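Local coordinates for rhizobiales Sp. Pch2 (Marine metagenome, PDB 6PB3), which is a Trip13/Pch2-like AAA+ ATPase that probably remodels HORMA domain proteins and so regulates cGAS-like enzymes in bacterial immunity against bacteriophages, at residues 125-136 / 179-190; 228-239 / 249-257. All blocks are in the same frame, centred on the assembly; numbering follows the deposited sequence.

Contact 1 of 2, residues 125-136 / 179-190; sequences TQLISAAFEHTV and GVNAFIRGIDRL
Phe132 reaches from helix 125-136 into a hole on helix 179-190 formed by Phe183, Gly186, Ile187 and Leu190, a knob-into-hole fit at the buried heart of the contact. Gly186 packs against the knob: its CA stands 3.5 Å from the centroid of the Phe132 ring, almost on the ring normal, a CH-pi contact in which backbone covers one face of the ring. At the edge of the same ring, Phe183 CD1 comes to 3.4 Å from Phe132 CE2, the two ring planes inclined at 61°, and Leu190 CD1 abuts Phe132 CE1. Ile128 directs CG2 against the backbone of Ala182 and Phe183, while its CD1 rests on Gly179 O at 3.4 Å. The two helices run nearly parallel, 10° apart with their axes 8.4 Å from each other, as neighbouring helices on one side of the AAA+ P-loop NTPase sheet; Leu155 and Val199 of its strands continue the packing around Phe132. Toward solvent the contact thins to polar groups. With CG anti to the backbone N (chi1 -168°) and the chain extended as far as NE, Arg189 reaches back across Val136, whose CG2 touches one face of the guanidinium. The edge of the Arg189 guanidinium meets Glu133 OE1 in an exposed salt bridge, where the modelled separation of Arg189 NH2 and Glu133 OE1 is doubtfully short.

Contact 2 of 2, residues 228-239 / 249-257; sequences DAQRRAVITTTL and IEGLVAATG
Arg231 turns its guanidinium edge to the end of the partner helix and grips one acceptor, Val253 O, side-on with two nitrogens. Arg231 NE lies 3.1 Å from Val253 O, in the carbonyl plane and on a lone pair, whereas Arg231 NH2, at 3.0 Å from Val253 O, comes from above that plane. A bend at chi3 (-54°) swings the head of the arginine back along its own helix, where Asp228 OD1 adds a salt bridge whose hydrogen bonds are weak and Pro226 O takes a hydrogen bond from NH1. Gly257 CA covers one face of the guanidinium, so the group is held both at its edge and on its flat side. The other ionic link, at the partly exposed margin, joins Arg232 NH1 to Glu250 OE2 at 2.7 Å, on the syn side of a carboxylate nearly coplanar with the guanidinium.

Apolar packing runs from beneath these polar groups to the far end of helix 228-239. Val253 is a knob among Asp228, Arg231, Arg232 and Ile235, its CG2 3.7 Å from Arg232 CA. Ile235 CG2 meets Leu252 CD1 and Ile249 CG2, and Leu239 CD1 touches Leu252 CD1 at 3.9 Å. Thr236 OG1, bonded to Arg232 O of its own helix, also rests against Ile249 CD1.

The helices cross at 130° in the helical part following the last strand of the central sheet, consistent with the small helical lid of AAA+ proteins. Helix 268-283 packs on Val234, Thr238 and Thr256, helix 291-300 covers Leu252 and Ala255, and Asn69 of a second subunit packs on Thr238.

Overall arrangement
From the N terminus the chain first enters the sheet region, where a probable P-loop follows strand 76-81. Contact 1 then closes a loop of 42 residues, which carries strand 151-157 and two unmodelled stretches, and sets helices 124-141 and 179-192 side by side against the sheet. Strands 197-203 and 219-223 complete the sheet before contact 2 closes a much shorter loop, with nine residues between segments 228-239 and 249-257. The two contacts follow in series, neither nested nor crossing. Their centres lie about 42 Å apart on opposite sides of the chain's centre: contact 1 belongs to the sheet-based part, contact 2 to the helical part that follows.

Contact 1 of 2, residues 125-136 / 179-190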
loop_
_atom_site.group_PDB
_atom_site.type_symbol
_atom_site.label_atom_id
_atom_site.label_comp_id
_atom_site.label_asym_id
_atom_site.label_seq_id
_atom_site.Cartn_x
_atom_site.Cartn_y
_atom_site.Cartn_z
ATOM N N THR A 125 26.417 -15.831 5.128
ATOM C CA THR A 125 27.653 -15.061 5.227
ATOM C C THR A 125 28.870 -15.952 5.024
ATOM O O THR A 125 29.821 -15.567 4.335
ATOM C CB THR A 125 27.728 -14.353 6.579
ATOM O OG1 THR A 125 26.604 -13.475 6.728
ATOM C CG2 THR A 125 29.009 -13.545 6.679
ATOM N N GLN A 126 28.855 -17.153 5.609
ATOM C CA GLN A 126 29.937 -18.107 5.377
ATOM C C GLN A 126 30.022 -18.502 3.905
ATOM O O GLN A 126 31.117 -18.571 3.333
ATOM C CB GLN A 126 29.743 -19.351 6.253
ATOM C CG GLN A 126 29.710 -19.097 7.755
ATOM C CD GLN A 126 29.478 -20.373 8.564
ATOM O OE1 GLN A 126 28.810 -21.303 8.104
ATOM N NE2 GLN A 126 30.038 -20.420 9.772
ATOM N N LEU A 127 28.873 -18.761 3.273
ATOM C CA LEU A 127 28.871 -19.172 1.871
ATOM C C LEU A 127 29.473 -18.099 0.974
ATOM O O LEU A 127 30.269 -18.404 0.081
ATOM C CB LEU A 127 27.445 -19.502 1.431
ATOM C CG LEU A 127 27.180 -19.906 -0.022
ATOM C CD1 LEU A 127 28.084 -21.047 -0.476
ATOM C CD2 LEU A 127 25.714 -20.287 -0.192
ATOM N N ILE A 128 29.122 -16.837 1.209
ATOM C CA ILE A 128 29.593 -15.759 0.345
ATOM C C ILE A 128 31.095 -15.563 0.506
ATOM O O ILE A 128 31.832 -15.461 -0.484
ATOM C CB ILE A 128 28.816 -14.468 0.644
ATOM C CG1 ILE A 128 27.369 -14.610 0.169
ATOM C CG2 ILE A 128 29.501 -13.282 0.009
ATOM C CD1 ILE A 128 26.449 -13.514 0.665
ATOM N N SER A 129 31.569 -15.513 1.755
ATOM C CA SER A 129 33.005 -15.438 2.016
ATOM C C SER A 129 33.750 -16.566 1.319
ATOM O O SER A 129 34.720 -16.326 0.591
ATOM C CB SER A 129 33.272 -15.484 3.522
ATOM O OG SER A 129 32.685 -14.374 4.166
ATOM N N ALA A 130 33.315 -17.809 1.544
ATOM C CA ALA A 130 33.992 -18.950 0.939
ATOM C C ALA A 130 34.069 -18.792 -0.568
ATOM O O ALA A 130 35.141 -18.941 -1.161
ATOM C CB ALA A 130 33.276 -20.248 1.307
ATOM N N ALA A 131 32.942 -18.460 -1.201
ATOM C CA ALA A 131 32.920 -18.279 -2.648
ATOM C C ALA A 131 33.950 -17.248 -3.088
ATOM O O ALA A 131 34.679 -17.457 -4.066
ATOM C CB ALA A 131 31.518 -17.868 -3.099
ATOM N N PHE A 132 34.038 -16.128 -2.362
ATOM C CA PHE A 132 34.989 -15.095 -2.752
ATOM C C PHE A 132 36.419 -15.529 -2.477
ATOM O O PHE A 132 37.322 -15.230 -3.267
ATOM C CB PHE A 132 34.681 -13.782 -2.042
ATOM C CG PHE A 132 33.674 -12.944 -2.763
ATOM C CD1 PHE A 132 34.004 -12.326 -3.955
ATOM C CD2 PHE A 132 32.394 -12.799 -2.268
ATOM C CE1 PHE A 132 33.083 -11.550 -4.617
ATOM C CE2 PHE A 132 31.467 -12.033 -2.933
ATOM C CZ PHE A 132 31.807 -11.411 -4.106
ATOM N N GLU A 133 36.650 -16.240 -1.374
ATOM C CA GLU A 133 37.994 -16.731 -1.107
ATOM C C GLU A 133 38.444 -17.708 -2.190
ATOM O O GLU A 133 39.579 -17.639 -2.675
ATOM C CB GLU A 133 38.057 -17.396 0.262
ATOM C CG GLU A 133 39.458 -17.893 0.591
ATOM C CD GLU A 133 40.481 -16.771 0.608
ATOM O OE1 GLU A 133 40.117 -15.636 0.978
ATOM O OE2 GLU A 133 41.650 -17.023 0.254
ATOM N N HIS A 134 37.561 -18.630 -2.577
ATOM C CA HIS A 134 37.887 -19.550 -3.659
ATOM C C HIS A 134 38.143 -18.790 -4.953
ATOM O O HIS A 134 39.123 -19.060 -5.659
ATOM C CB HIS A 134 36.758 -20.566 -3.837
ATOM C CG HIS A 134 37.050 -21.635 -4.847
ATOM N ND1 HIS A 134 36.379 -21.724 -6.048
ATOM C CD2 HIS A 134 37.932 -22.665 -4.833
ATOM C CE1 HIS A 134 36.834 -22.760 -6.731
ATOM N NE2 HIS A 134 37.777 -23.347 -6.016
ATOM N N THR A 135 37.287 -17.815 -5.265
ATOM C CA THR A 135 37.445 -17.057 -6.499
ATOM C C THR A 135 38.794 -16.350 -6.542
ATOM O O THR A 135 39.485 -16.381 -7.569
ATOM C CB THR A 135 36.305 -16.055 -6.637
ATOM O OG1 THR A 135 35.055 -16.746 -6.533
ATOM C CG2 THR A 135 36.374 -15.349 -7.976
ATOM N N VAL A 136 39.199 -15.739 -5.425
ATOM C CA VAL A 136 40.503 -15.083 -5.352
ATOM C C VAL A 136 41.625 -16.090 -5.575
ATOM O O VAL A 136 42.560 -15.840 -6.345
ATOM C CB VAL A 136 40.654 -14.354 -4.003
ATOM C CG1 VAL A 136 42.062 -13.802 -3.843
ATOM C CG2 VAL A 136 39.615 -13.245 -3.876
ATOM N N GLY A 179 25.418 -10.813 5.359
ATOM C CA GLY A 179 25.655 -11.372 4.041
ATOM C C GLY A 179 25.967 -10.304 3.014
ATOM O O GLY A 179 26.787 -10.510 2.122
ATOM N N VAL A 180 25.311 -9.150 3.120
ATOM C CA VAL A 180 25.640 -8.042 2.232
ATOM C C VAL A 180 27.072 -7.587 2.473
ATOM O O VAL A 180 27.812 -7.282 1.530
ATOM C CB VAL A 180 24.632 -6.892 2.417
ATOM C CG1 VAL A 180 25.081 -5.657 1.655
ATOM C CG2 VAL A 180 23.257 -7.324 1.954
ATOM N N ASN A 181 27.499 -7.569 3.734
ATOM C CA ASN A 181 28.847 -7.094 4.031
ATOM C C ASN A 181 29.903 -8.053 3.498
ATOM O O ASN A 181 30.926 -7.620 2.955
ATOM C CB ASN A 181 29.015 -6.884 5.531
ATOM C CG ASN A 181 29.302 -5.442 5.870
ATOM O OD1 ASN A 181 28.399 -4.608 5.886
ATOM N ND2 ASN A 181 30.571 -5.132 6.114
ATOM N N ALA A 182 29.670 -9.361 3.641
ATOM C CA ALA A 182 30.584 -10.345 3.066
ATOM C C ALA A 182 30.702 -10.175 1.557
ATOM O O ALA A 182 31.782 -10.352 0.984
ATOM C CB ALA A 182 30.115 -11.758 3.408
ATOM N N PHE A 183 29.594 -9.840 0.898
ATOM C CA PHE A 183 29.594 -9.673 -0.549
ATOM C C PHE A 183 30.359 -8.422 -0.955
ATOM O O PHE A 183 31.167 -8.450 -1.892
ATOM C CB PHE A 183 28.150 -9.610 -1.032
ATOM C CG PHE A 183 28.003 -9.655 -2.515
ATOM C CD1 PHE A 183 28.315 -10.805 -3.222
ATOM C CD2 PHE A 183 27.547 -8.547 -3.210
ATOM C CE1 PHE A 183 28.172 -10.852 -4.596
ATOM C CE2 PHE A 183 27.403 -8.583 -4.580
ATOM C CZ PHE A 183 27.725 -9.736 -5.276
ATOM N N ILE A 184 30.115 -7.319 -0.245
ATOM C CA ILE A 184 30.813 -6.060 -0.498
ATOM C C ILE A 184 32.313 -6.235 -0.318
ATOM O O ILE A 184 33.115 -5.811 -1.158
ATOM C CB ILE A 184 30.280 -4.972 0.448
ATOM C CG1 ILE A 184 28.890 -4.514 0.028
ATOM C CG2 ILE A 184 31.251 -3.824 0.559
ATOM C CD1 ILE A 184 28.161 -3.910 1.199
ATOM N N ARG A 185 32.713 -6.819 0.811
ATOM C CA ARG A 185 34.127 -7.084 1.045
ATOM C C ARG A 185 34.716 -7.945 -0.066
ATOM O O ARG A 185 35.855 -7.723 -0.493
ATOM C CB ARG A 185 34.310 -7.748 2.409
ATOM C CG ARG A 185 33.946 -6.833 3.572
ATOM C CD ARG A 185 33.966 -7.555 4.906
ATOM N NE ARG A 185 33.504 -6.684 5.982
ATOM C CZ ARG A 185 33.517 -7.012 7.271
ATOM N NH1 ARG A 185 33.970 -8.202 7.650
ATOM N NH2 ARG A 185 33.080 -6.150 8.185
ATOM N N GLY A 186 33.949 -8.916 -0.567
ATOM C CA GLY A 186 34.455 -9.760 -1.641
ATOM C C GLY A 186 34.674 -8.983 -2.924
ATOM O O GLY A 186 35.713 -9.121 -3.579
ATOM N N ILE A 187 33.698 -8.154 -3.297
ATOM C CA ILE A 187 33.802 -7.352 -4.512
ATOM C C ILE A 187 34.985 -6.397 -4.431
ATOM O O ILE A 187 35.756 -6.252 -5.385
ATOM C CB ILE A 187 32.499 -6.576 -4.733
ATOM C CG1 ILE A 187 31.363 -7.538 -5.053
ATOM C CG2 ILE A 187 32.680 -5.522 -5.809
ATOM C CD1 ILE A 187 30.065 -6.827 -5.199
ATOM N N ASP A 188 35.116 -5.691 -3.307
ATOM C CA ASP A 188 36.236 -4.772 -3.134
ATOM C C ASP A 188 37.563 -5.503 -3.254
ATOM O O ASP A 188 38.512 -4.998 -3.865
ATOM C CB ASP A 188 36.136 -4.083 -1.775
ATOM C CG ASP A 188 34.995 -3.117 -1.707
ATOM O OD1 ASP A 188 34.397 -2.841 -2.767
ATOM O OD2 ASP A 188 34.692 -2.635 -0.600
ATOM N N ARG A 189 37.640 -6.702 -2.677
ATOM C CA ARG A 189 38.873 -7.474 -2.719
ATOM C C ARG A 189 39.240 -7.841 -4.156
ATOM O O ARG A 189 40.414 -7.773 -4.543
ATOM C CB ARG A 189 38.704 -8.712 -1.843
ATOM C CG ARG A 189 39.954 -9.480 -1.533
ATOM C CD ARG A 189 39.608 -10.554 -0.523
ATOM N NE ARG A 189 40.584 -11.634 -0.484
ATOM C CZ ARG A 189 40.336 -12.833 0.030
ATOM N NH1 ARG A 189 39.141 -13.107 0.543
ATOM N NH2 ARG A 189 41.278 -13.764 0.018
ATOM N N LEU A 190 38.245 -8.210 -4.969
ATOM C CA LEU A 190 38.507 -8.479 -6.379
ATOM C C LEU A 190 38.937 -7.209 -7.103
ATOM O O LEU A 190 39.761 -7.258 -8.027
ATOM C CB LEU A 190 37.267 -9.074 -7.049
ATOM C CG LEU A 190 36.811 -10.466 -6.607
ATOM C CD1 LEU A 190 35.651 -10.972 -7.471
ATOM C CD2 LEU A 190 37.968 -11.439 -6.643
#

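Contact 2 of 2, residues 228-239 / 249-257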
loop_
_atom_site.group_PDB
_atom_site.type_symbol
_atom_site.label_atom_id
_atom_site.label_comp_id
_atom_site.label_asym_id
_atom_site.label_seq_id
_atom_site.Cartn_x
_atom_site.Cartn_y
_atom_site.Cartn_z
ATOM N N ASP A 228 10.523 -2.140 -30.678
ATOM C CA ASP A 228 10.070 -2.671 -31.958
ATOM C C ASP A 228 11.169 -3.465 -32.655
ATOM O O ASP A 228 10.901 -4.527 -33.226
ATOM C CB ASP A 228 9.554 -1.541 -32.842
ATOM C CG ASP A 228 8.335 -0.849 -32.240
ATOM O OD1 ASP A 228 8.328 -0.608 -31.010
ATOM O OD2 ASP A 228 7.388 -0.536 -32.995
ATOM N N ALA A 229 12.419 -2.992 -32.589
ATOM C CA ALA A 229 13.511 -3.727 -33.221
ATOM C C ALA A 229 13.718 -5.074 -32.549
ATOM O O ALA A 229 13.884 -6.097 -33.223
ATOM C CB ALA A 229 14.804 -2.906 -33.192
ATOM N N GLN A 230 13.697 -5.098 -31.215
ATOM C CA GLN A 230 13.886 -6.360 -30.503
ATOM C C GLN A 230 12.733 -7.324 -30.751
ATOM O O GLN A 230 12.951 -8.533 -30.898
ATOM C CB GLN A 230 14.071 -6.101 -29.010
ATOM C CG GLN A 230 15.370 -5.336 -28.730
ATOM C CD GLN A 230 15.425 -4.750 -27.333
ATOM O OE1 GLN A 230 14.452 -4.176 -26.843
ATOM N NE2 GLN A 230 16.570 -4.891 -26.685
ATOM N N ARG A 231 11.500 -6.813 -30.811
ATOM C CA ARG A 231 10.377 -7.685 -31.131
ATOM C C ARG A 231 10.495 -8.207 -32.553
ATOM O O ARG A 231 10.210 -9.379 -32.817
ATOM C CB ARG A 231 9.046 -6.948 -30.923
ATOM C CG ARG A 231 8.839 -6.496 -29.489
ATOM C CD ARG A 231 7.375 -6.240 -29.191
ATOM N NE ARG A 231 6.791 -5.303 -30.142
ATOM C CZ ARG A 231 7.042 -4.000 -30.133
ATOM N NH1 ARG A 231 7.876 -3.488 -29.227
ATOM N NH2 ARG A 231 6.468 -3.210 -31.029
ATOM N N ARG A 232 10.935 -7.353 -33.477
ATOM C CA ARG A 232 11.153 -7.788 -34.851
ATOM C C ARG A 232 12.170 -8.923 -34.923
ATOM O O ARG A 232 11.963 -9.900 -35.648
ATOM C CB ARG A 232 11.610 -6.602 -35.704
ATOM C CG ARG A 232 11.407 -6.796 -37.201
ATOM C CD ARG A 232 12.005 -5.651 -38.013
ATOM N NE ARG A 232 12.205 -4.457 -37.198
ATOM C CZ ARG A 232 11.355 -3.440 -37.137
ATOM N NH1 ARG A 232 10.244 -3.461 -37.852
ATOM N NH2 ARG A 232 11.622 -2.398 -36.369
ATOM N N ALA A 233 13.269 -8.825 -34.166
ATOM C CA ALA A 233 14.313 -9.849 -34.258
ATOM C C ALA A 233 13.823 -11.195 -33.732
ATOM O O ALA A 233 14.076 -12.237 -34.350
ATOM C CB ALA A 233 15.580 -9.408 -33.509
ATOM N N VAL A 234 13.114 -11.200 -32.603
ATOM C CA VAL A 234 12.580 -12.458 -32.089
ATOM C C VAL A 234 11.618 -13.074 -33.095
ATOM O O VAL A 234 11.663 -14.278 -33.370
ATOM C CB VAL A 234 11.891 -12.237 -30.734
ATOM C CG1 VAL A 234 11.183 -13.520 -30.306
ATOM C CG2 VAL A 234 12.904 -11.786 -29.677
ATOM N N ILE A 235 10.749 -12.252 -33.676
ATOM C CA ILE A 235 9.697 -12.777 -34.539
ATOM C C ILE A 235 10.280 -13.247 -35.870
ATOM O O ILE A 235 9.995 -14.357 -36.340
ATOM C CB ILE A 235 8.601 -11.712 -34.725
ATOM C CG1 ILE A 235 7.889 -11.471 -33.388
ATOM C CG2 ILE A 235 7.612 -12.141 -35.800
ATOM C CD1 ILE A 235 7.171 -10.173 -33.333
ATOM N N THR A 236 11.112 -12.411 -36.488
ATOM C CA THR A 236 11.753 -12.778 -37.747
ATOM C C THR A 236 12.596 -14.042 -37.595
ATOM O O THR A 236 12.439 -15.002 -38.358
ATOM C CB THR A 236 12.610 -11.614 -38.246
ATOM O OG1 THR A 236 11.777 -10.463 -38.462
ATOM C CG2 THR A 236 13.315 -11.987 -39.547
ATOM N N THR A 237 13.499 -14.060 -36.609
ATOM C CA THR A 237 14.347 -15.234 -36.406
ATOM C C THR A 237 13.517 -16.493 -36.183
ATOM O O THR A 237 13.817 -17.552 -36.748
ATOM C CB THR A 237 15.286 -15.017 -35.223
ATOM O OG1 THR A 237 16.133 -13.887 -35.483
ATOM C CG2 THR A 237 16.151 -16.249 -35.006
ATOM N N THR A 238 12.467 -16.402 -35.363
ATOM C CA THR A 238 11.640 -17.582 -35.120
ATOM C C THR A 238 10.880 -17.999 -36.375
ATOM O O THR A 238 10.746 -19.195 -36.659
ATOM C CB THR A 238 10.670 -17.320 -33.967
ATOM O OG1 THR A 238 11.414 -16.964 -32.791
ATOM C CG2 THR A 238 9.860 -18.556 -33.674
ATOM N N LEU A 239 10.376 -17.040 -37.140
ATOM C CA LEU A 239 9.505 -17.375 -38.255
ATOM C C LEU A 239 10.254 -17.609 -39.549
ATOM O O LEU A 239 9.611 -17.804 -40.583
ATOM C CB LEU A 239 8.475 -16.271 -38.471
ATOM C CG LEU A 239 7.371 -16.254 -37.428
ATOM C CD1 LEU A 239 6.298 -15.279 -37.868
ATOM C CD2 LEU A 239 6.804 -17.661 -37.224
ATOM N N ILE A 249 5.188 -9.820 -40.696
ATOM C CA ILE A 249 6.006 -9.693 -39.494
ATOM C C ILE A 249 5.746 -8.357 -38.811
ATOM O O ILE A 249 5.640 -8.281 -37.580
ATOM C CB ILE A 249 7.495 -9.885 -39.838
ATOM C CG1 ILE A 249 7.761 -11.370 -40.091
ATOM C CG2 ILE A 249 8.370 -9.327 -38.724
ATOM C CD1 ILE A 249 9.188 -11.715 -40.447
ATOM N N GLU A 250 5.618 -7.289 -39.596
ATOM C CA GLU A 250 5.395 -5.972 -39.007
ATOM C C GLU A 250 4.060 -5.916 -38.278
ATOM O O GLU A 250 3.939 -5.261 -37.235
ATOM C CB GLU A 250 5.471 -4.896 -40.087
ATOM C CG GLU A 250 6.867 -4.706 -40.636
ATOM C CD GLU A 250 7.891 -4.466 -39.538
ATOM O OE1 GLU A 250 7.644 -3.608 -38.659
ATOM O OE2 GLU A 250 8.940 -5.142 -39.546
ATOM N N GLY A 251 3.044 -6.603 -38.806
ATOM C CA GLY A 251 1.781 -6.702 -38.090
ATOM C C GLY A 251 1.935 -7.343 -36.724
ATOM O O GLY A 251 1.351 -6.883 -35.741
ATOM N N LEU A 252 2.738 -8.403 -36.638
ATOM C CA LEU A 252 2.953 -9.050 -35.348
ATOM C C LEU A 252 3.829 -8.204 -34.438
ATOM O O LEU A 252 3.668 -8.239 -33.216
ATOM C CB LEU A 252 3.588 -10.424 -35.543
ATOM C CG LEU A 252 2.779 -11.545 -36.175
ATOM C CD1 LEU A 252 3.706 -12.699 -36.549
ATOM C CD2 LEU A 252 1.710 -12.008 -35.191
ATOM N N VAL A 253 4.762 -7.447 -35.015
ATOM C CA VAL A 253 5.523 -6.474 -34.238
ATOM C C VAL A 253 4.590 -5.425 -33.644
ATOM O O VAL A 253 4.676 -5.075 -32.461
ATOM C CB VAL A 253 6.602 -5.821 -35.118
ATOM C CG1 VAL A 253 7.224 -4.629 -34.386
ATOM C CG2 VAL A 253 7.654 -6.833 -35.502
ATOM N N ALA A 254 3.674 -4.917 -34.460
ATOM C CA ALA A 254 2.732 -3.915 -33.976
ATOM C C ALA A 254 1.765 -4.509 -32.958
ATOM O O ALA A 254 1.433 -3.859 -31.957
ATOM C CB ALA A 254 1.971 -3.293 -35.151
ATOM N N ALA A 255 1.310 -5.742 -33.190
ATOM C CA ALA A 255 0.359 -6.355 -32.274
ATOM C C ALA A 255 0.977 -6.660 -30.921
ATOM O O ALA A 255 0.244 -6.808 -29.940
ATOM C CB ALA A 255 -0.213 -7.636 -32.888
ATOM N N THR A 256 2.297 -6.747 -30.832
ATOM C CA THR A 256 2.932 -7.052 -29.560
ATOM C C THR A 256 3.536 -5.822 -28.896
ATOM O O THR A 256 4.144 -5.941 -27.822
ATOM C CB THR A 256 3.985 -8.152 -29.762
ATOM O OG1 THR A 256 4.942 -7.744 -30.751
ATOM C CG2 THR A 256 3.293 -9.417 -30.239
ATOM N N GLY A 257 3.352 -4.643 -29.492
ATOM C CA GLY A 257 3.837 -3.405 -28.934
ATOM C C GLY A 257 2.797 -2.689 -28.094
ATOM O O GLY A 257 1.663 -3.152 -27.936
#